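Local atomic coordinates of putative fusidic acid resistance protein (Staphylococcus aureus, PDB entry 2YB5), a protein that confers resistance to the antibiotic fusidic acid by promoting ribosome clearance, probably through binding elongation factor G. Residues N29-N32 against S33-T36; E44-D47 against I48-K52. One frame throughout, in Å; residues are numbered along the deposited sequence.

Interaction 1: N29-N32 against S33-T36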
ATOM      1  N   ASN A  29      20.085   7.867 -21.983  1.00 87.61           N
ATOM      2  CA  ASN A  29      20.354   7.166 -23.232  1.00 89.40           C
ATOM      3  C   ASN A  29      21.753   6.552 -23.208  1.00 87.68           C
ATOM      4  O   ASN A  29      22.595   6.844 -24.063  1.00 90.43           O
ATOM      5  CB  ASN A  29      20.161   8.120 -24.424  1.00 95.16           C
ATOM      6  CG  ASN A  29      18.761   8.743 -24.451  1.00 97.32           C
ATOM      7  OD1 ASN A  29      17.785   8.126 -24.013  1.00 94.06           O
ATOM      8  ND2 ASN A  29      18.665   9.970 -24.952  1.00101.36           N
ATOM      9  N   ASP A  30      21.985   5.689 -22.218  1.00 83.18           N
ATOM     10  CA  ASP A  30      23.312   5.132 -21.978  1.00 81.54           C
ATOM     11  C   ASP A  30      23.237   3.870 -21.113  1.00 76.99           C
ATOM     12  O   ASP A  30      23.810   3.806 -20.022  1.00 74.01           O
ATOM     13  CB  ASP A  30      24.202   6.189 -21.315  1.00 82.26           C
ATOM     14  CG  ASP A  30      25.632   5.732 -21.151  1.00 82.10           C
ATOM     15  OD1 ASP A  30      26.111   4.933 -21.986  1.00 83.93           O
ATOM     16  OD2 ASP A  30      26.283   6.185 -20.186  1.00 82.96           O
ATOM     17  N   MET A  31      22.548   2.858 -21.628  1.00 76.60           N
ATOM     18  CA  MET A  31      22.342   1.609 -20.888  1.00 73.38           C
ATOM     19  C   MET A  31      23.631   0.830 -20.632  1.00 71.57           C
ATOM     20  O   MET A  31      23.675  -0.030 -19.751  1.00 68.61           O
ATOM     21  CB  MET A  31      21.318   0.712 -21.597  1.00 74.51           C
ATOM     22  CG  MET A  31      19.866   1.050 -21.288  1.00 75.03           C
ATOM     23  SD  MET A  31      19.502   1.025 -19.528  1.00 73.90           S
ATOM     24  CE  MET A  31      19.772   2.732 -19.078  1.00 73.20           C
ATOM     25  N   ASN A  32      24.675   1.132 -21.396  1.00 73.20           N
ATOM     26  CA  ASN A  32      25.988   0.572 -21.134  1.00 71.94           C
ATOM     27  C   ASN A  32      26.463   0.860 -19.711  1.00 69.18           C
ATOM     28  O   ASN A  32      26.935  -0.040 -19.021  1.00 67.45           O
ATOM     29  CB  ASN A  32      26.996   1.124 -22.129  1.00 75.21           C
ATOM     30  CG  ASN A  32      28.333   0.420 -22.048  1.00 74.85           C
ATOM     31  OD1 ASN A  32      28.401  -0.761 -21.674  1.00 73.94           O
ATOM     32  ND2 ASN A  32      29.407   1.145 -22.397  1.00 78.49           N
ATOM     33  N   SER A  33      26.335   2.113 -19.278  1.00 69.19           N
ATOM     34  CA  SER A  33      26.710   2.512 -17.914  1.00 67.27           C
ATOM     35  C   SER A  33      25.721   2.029 -16.851  1.00 64.24           C
ATOM     36  O   SER A  33      26.085   1.888 -15.681  1.00 63.38           O
ATOM     37  CB  SER A  33      26.848   4.035 -17.826  1.00 69.44           C
ATOM     38  OG  SER A  33      27.818   4.502 -18.752  1.00 71.96           O
ATOM     39  N   HIS A  34      24.481   1.777 -17.260  1.00 62.75           N
ATOM     40  CA  HIS A  34      23.413   1.412 -16.340  1.00 60.17           C
ATOM     41  C   HIS A  34      22.997  -0.064 -16.446  1.00 58.01           C
ATOM     42  O   HIS A  34      21.895  -0.419 -16.042  1.00 56.05           O
ATOM     43  CB  HIS A  34      22.183   2.292 -16.613  1.00 61.20           C
ATOM     44  CG  HIS A  34      22.392   3.747 -16.317  1.00 63.07           C
ATOM     45  ND1 HIS A  34      23.163   4.567 -17.111  1.00 65.22           N
ATOM     46  CD2 HIS A  34      21.910   4.531 -15.321  1.00 63.18           C
ATOM     47  CE1 HIS A  34      23.162   5.789 -16.611  1.00 67.24           C
ATOM     48  NE2 HIS A  34      22.400   5.798 -15.530  1.00 66.41           N
ATOM     49  N   LYS A  35      23.864  -0.916 -16.995  1.00 57.50           N
ATOM     50  CA  LYS A  35      23.514  -2.328 -17.182  1.00 56.26           C
ATOM     51  C   LYS A  35      23.322  -3.031 -15.838  1.00 53.01           C
ATOM     52  O   LYS A  35      22.366  -3.777 -15.657  1.00 51.65           O
ATOM     53  CB  LYS A  35      24.580  -3.050 -17.998  1.00 58.02           C
ATOM     54  CG  LYS A  35      24.207  -4.480 -18.406  1.00 60.22           C
ATOM     55  CD  LYS A  35      24.600  -5.539 -17.361  1.00 60.98           C
ATOM     56  CE  LYS A  35      26.113  -5.654 -17.153  1.00 62.05           C
ATOM     57  NZ  LYS A  35      26.845  -5.887 -18.416  1.00 64.79           N
ATOM     58  N   THR A  36      24.241  -2.789 -14.909  1.00 51.49           N
ATOM     59  CA  THR A  36      24.186  -3.409 -13.592  1.00 50.03           C
ATOM     60  C   THR A  36      22.908  -3.012 -12.839  1.00 48.31           C
ATOM     61  O   THR A  36      22.288  -3.846 -12.196  1.00 47.24           O
ATOM     62  CB  THR A  36      25.429  -3.066 -12.764  1.00 50.65           C
ATOM     63  OG1 THR A  36      26.598  -3.532 -13.458  1.00 51.07           O
ATOM     64  CG2 THR A  36      25.353  -3.722 -11.391  1.00 49.95           C
TER

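Interaction 2: E44-D47 against I48-K52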
ATOM      1  N   GLU A  44      14.949  -7.788  -8.939  1.00 48.00           N
ATOM      2  CA  GLU A  44      14.051  -7.427  -7.827  1.00 47.37           C
ATOM      3  C   GLU A  44      12.605  -7.761  -8.157  1.00 47.03           C
ATOM      4  O   GLU A  44      11.876  -8.291  -7.316  1.00 47.67           O
ATOM      5  CB  GLU A  44      14.149  -5.936  -7.487  1.00 46.64           C
ATOM      6  CG  GLU A  44      15.486  -5.516  -6.883  1.00 48.33           C
ATOM      7  CD  GLU A  44      15.670  -6.043  -5.479  1.00 51.58           C
ATOM      8  OE1 GLU A  44      14.904  -5.614  -4.580  1.00 52.61           O
ATOM      9  OE2 GLU A  44      16.579  -6.883  -5.274  1.00 54.16           O
ATOM     10  N   ILE A  45      12.187  -7.439  -9.375  1.00 46.76           N
ATOM     11  CA  ILE A  45      10.827  -7.737  -9.817  1.00 47.28           C
ATOM     12  C   ILE A  45      10.574  -9.241  -9.808  1.00 49.21           C
ATOM     13  O   ILE A  45       9.544  -9.702  -9.297  1.00 49.51           O
ATOM     14  CB  ILE A  45      10.555  -7.179 -11.227  1.00 48.15           C
ATOM     15  CG1 ILE A  45      10.588  -5.649 -11.191  1.00 46.84           C
ATOM     16  CG2 ILE A  45       9.205  -7.691 -11.771  1.00 49.01           C
ATOM     17  CD1 ILE A  45      10.533  -4.989 -12.534  1.00 45.99           C
ATOM     18  N   ASN A  46      11.518  -9.987 -10.374  1.00 51.00           N
ATOM     19  CA  ASN A  46      11.434 -11.447 -10.481  1.00 53.63           C
ATOM     20  C   ASN A  46      11.384 -12.139  -9.130  1.00 54.40           C
ATOM     21  O   ASN A  46      10.600 -13.072  -8.936  1.00 56.52           O
ATOM     22  CB  ASN A  46      12.634 -11.989 -11.276  1.00 55.30           C
ATOM     23  CG  ASN A  46      12.508 -13.475 -11.601  1.00 58.39           C
ATOM     24  OD1 ASN A  46      11.509 -13.919 -12.163  1.00 57.59           O
ATOM     25  ND2 ASN A  46      13.539 -14.240 -11.267  1.00 61.03           N
ATOM     26  N   ASP A  47      12.221 -11.688  -8.201  1.00 54.07           N
ATOM     27  CA  ASP A  47      12.255 -12.270  -6.863  1.00 55.63           C
ATOM     28  C   ASP A  47      10.901 -12.139  -6.149  1.00 55.29           C
ATOM     29  O   ASP A  47      10.472 -13.068  -5.467  1.00 57.19           O
ATOM     30  CB  ASP A  47      13.395 -11.658  -6.029  1.00 55.18           C
ATOM     31  CG  ASP A  47      14.773 -12.145  -6.470  1.00 57.60           C
ATOM     32  OD1 ASP A  47      14.862 -13.179  -7.177  1.00 60.32           O
ATOM     33  OD2 ASP A  47      15.777 -11.489  -6.113  1.00 59.07           O
ATOM     34  N   ILE A  48      10.221 -11.006  -6.335  1.00 53.72           N
ATOM     35  CA  ILE A  48       8.882 -10.799  -5.767  1.00 53.31           C
ATOM     36  C   ILE A  48       7.920 -11.917  -6.195  1.00 55.83           C
ATOM     37  O   ILE A  48       7.034 -12.304  -5.432  1.00 56.35           O
ATOM     38  CB  ILE A  48       8.301  -9.422  -6.163  1.00 51.27           C
ATOM     39  CG1 ILE A  48       9.024  -8.301  -5.406  1.00 49.42           C
ATOM     40  CG2 ILE A  48       6.808  -9.353  -5.887  1.00 49.43           C
ATOM     41  CD1 ILE A  48       8.664  -6.922  -5.887  1.00 47.40           C
ATOM     42  N   PHE A  49       8.113 -12.441  -7.405  1.00 58.00           N
ATOM     43  CA  PHE A  49       7.301 -13.553  -7.905  1.00 60.84           C
ATOM     44  C   PHE A  49       7.916 -14.929  -7.625  1.00 64.74           C
ATOM     45  O   PHE A  49       7.178 -15.895  -7.444  1.00 67.15           O
ATOM     46  CB  PHE A  49       7.007 -13.367  -9.395  1.00 61.11           C
ATOM     47  CG  PHE A  49       6.062 -12.231  -9.675  1.00 58.33           C
ATOM     48  CD1 PHE A  49       4.681 -12.405  -9.540  1.00 58.11           C
ATOM     49  CD2 PHE A  49       6.541 -10.981 -10.035  1.00 54.79           C
ATOM     50  CE1 PHE A  49       3.800 -11.361  -9.794  1.00 55.37           C
ATOM     51  CE2 PHE A  49       5.672  -9.931 -10.289  1.00 52.96           C
ATOM     52  CZ  PHE A  49       4.298 -10.120 -10.166  1.00 54.39           C
ATOM     53  N   LYS A  50       9.246 -15.025  -7.563  1.00 66.45           N
ATOM     54  CA  LYS A  50       9.898 -16.311  -7.242  1.00 70.68           C
ATOM     55  C   LYS A  50       9.494 -16.801  -5.854  1.00 72.78           C
ATOM     56  O   LYS A  50       9.177 -17.976  -5.673  1.00 75.98           O
ATOM     57  CB  LYS A  50      11.429 -16.227  -7.319  1.00 70.78           C
ATOM     58  CG  LYS A  50      12.006 -16.298  -8.731  1.00 71.34           C
ATOM     59  CD  LYS A  50      13.254 -17.190  -8.806  1.00 73.67           C
ATOM     60  CE  LYS A  50      14.380 -16.709  -7.893  1.00 72.62           C
ATOM     61  NZ  LYS A  50      15.691 -17.357  -8.216  1.00 75.03           N
ATOM     62  N   GLU A  51       9.506 -15.890  -4.883  1.00 71.74           N
ATOM     63  CA  GLU A  51       9.036 -16.178  -3.519  1.00 73.72           C
ATOM     64  C   GLU A  51       7.702 -16.955  -3.501  1.00 75.95           C
ATOM     65  O   GLU A  51       7.505 -17.828  -2.652  1.00 78.88           O
ATOM     66  CB  GLU A  51       8.903 -14.864  -2.732  1.00 70.99           C
ATOM     67  CG  GLU A  51       8.611 -15.008  -1.233  1.00 73.15           C
ATOM     68  CD  GLU A  51       8.201 -13.684  -0.580  1.00 71.48           C
ATOM     69  OE1 GLU A  51       8.605 -12.610  -1.089  1.00 69.96           O
ATOM     70  OE2 GLU A  51       7.469 -13.718   0.434  1.00 71.94           O
ATOM     71  N   LYS A  52       6.807 -16.643  -4.442  1.00 75.28           N
ATOM     72  CA  LYS A  52       5.469 -17.238  -4.495  1.00 77.14           C
ATOM     73  C   LYS A  52       5.272 -18.216  -5.668  1.00 80.31           C
ATOM     74  O   LYS A  52       4.139 -18.548  -6.016  1.00 81.32           O
ATOM     75  CB  LYS A  52       4.418 -16.124  -4.563  1.00 74.30           C
ATOM     76  CG  LYS A  52       4.343 -15.250  -3.318  1.00 72.65           C
ATOM     77  CD  LYS A  52       3.615 -15.954  -2.175  1.00 75.16           C
ATOM     78  CE  LYS A  52       3.401 -15.026  -0.980  1.00 73.92           C
ATOM     79  NZ  LYS A  52       4.673 -14.717  -0.276  1.00 74.26           N
TER

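Interaction 1: N29-N32 against S33-T36
S33 and D30 meet through their side chains where the loop after helix 9-27 turns into helix 35-50. The serine hydroxyl OG donates to the carboxylate oxygen OD2 of D30 at 2.7 Å, coming from above the carboxylate plane. Two torsions bring the groups together: in D30 CG lies anti to the backbone N (chi1 -175°), while in S33 OG stands beside its own N (chi1 -58°). The short side chains of aspartate and serine suit a link across only three residues.

The carbonyl oxygen of D30 is the second anchor. H34 ND1 donates to D30 O at 3.1 Å with a fairly straight N-H...O angle of 155°; the donor lies above the carbonyl plane, and the oxygen sits at the ring edge, tilted modestly from the ring plane. The backbone N of S33 adds a weak bond to D30 O, 3.1 Å long, and the N of H34 another. A further weak bond joins H34 N to M31 O.

M31 works on the apolar side. Its side chain, bent at chi2 and chi3, crosses that of H34 at about a right angle, bringing the methyl CE within 3.5 Å of H34 CB. The M31 side chain also touches L25 and Y26 of helix 9-27, and H34 touches L25 as well.

H34 occupies the N-cap position, yet its ring turns back to the loop. D30 O thus takes one sound donor, ND1, and two weak ones; the bond to ND1 would favour this rotation of the imidazole and requires a proton on that nitrogen, whichever charge the ring carries.

Interaction 2: E44-D47 against I48-K52
The C-terminal turns of helix 35-50 hold this contact, in which I48, K50 and E51 each donate a backbone N-H to the carbonyl four residues earlier. K50 N meets N46 O at 2.7 Å, and E51 N reaches D47 O at 3.0 Å in a nearly straight bond of 177°; the bond from I48 N to E44 O is weak. F49 N adds a weak bond to N46 O, which thus takes two N-H groups.

On the polar face K50 lies side by side with D47, its CE 3.6 Å from D47 OD1. The charged ends stay beyond salt-bridge range, with K50 NZ 4.4 Å from D47 OD1, so their attraction is probably modest. N46, with CG anti to its N (chi1 -172°), brings ND2 to 3.6 Å from K50 CG, the amide nitrogen touching the aliphatic part of a chain it crosses at a slant. Lysine's long chain serves both neighbours while its ammonium stays at the surface.

F49 turns its ring edge to the backbone, CD2 lying 3.3 Å from I45 O. Bulky apolar residues suit the buried face: I45 packs on L18 and V19 of helix 9-27 and on F59, I60 and I63 of helix 59-63, I48 meets V15 of helix 9-27, and F49 touches I7, I54 and I56 in loops.

Overall arrangement
From the N terminus the chain runs through helix 9-27 and then the loop where interaction 1 forms, closing the turn that leads into helix 35-50. Interaction 2 follows near the other end of that same helix, before the chain passes on to helix 59-63. The two are in series, neither nested nor crossed, with centres about 23 Å apart and nearest atoms about 9 Å apart. Interaction 1 is a surface contact, whereas interaction 2 is partly buried. Interaction 1 sets the loop and the approach to helix 35-50 against L25 and Y26 near the end of helix 9-27, while I45 and I48 of interaction 2 pack further back on that helix, at V15, L18 and V19.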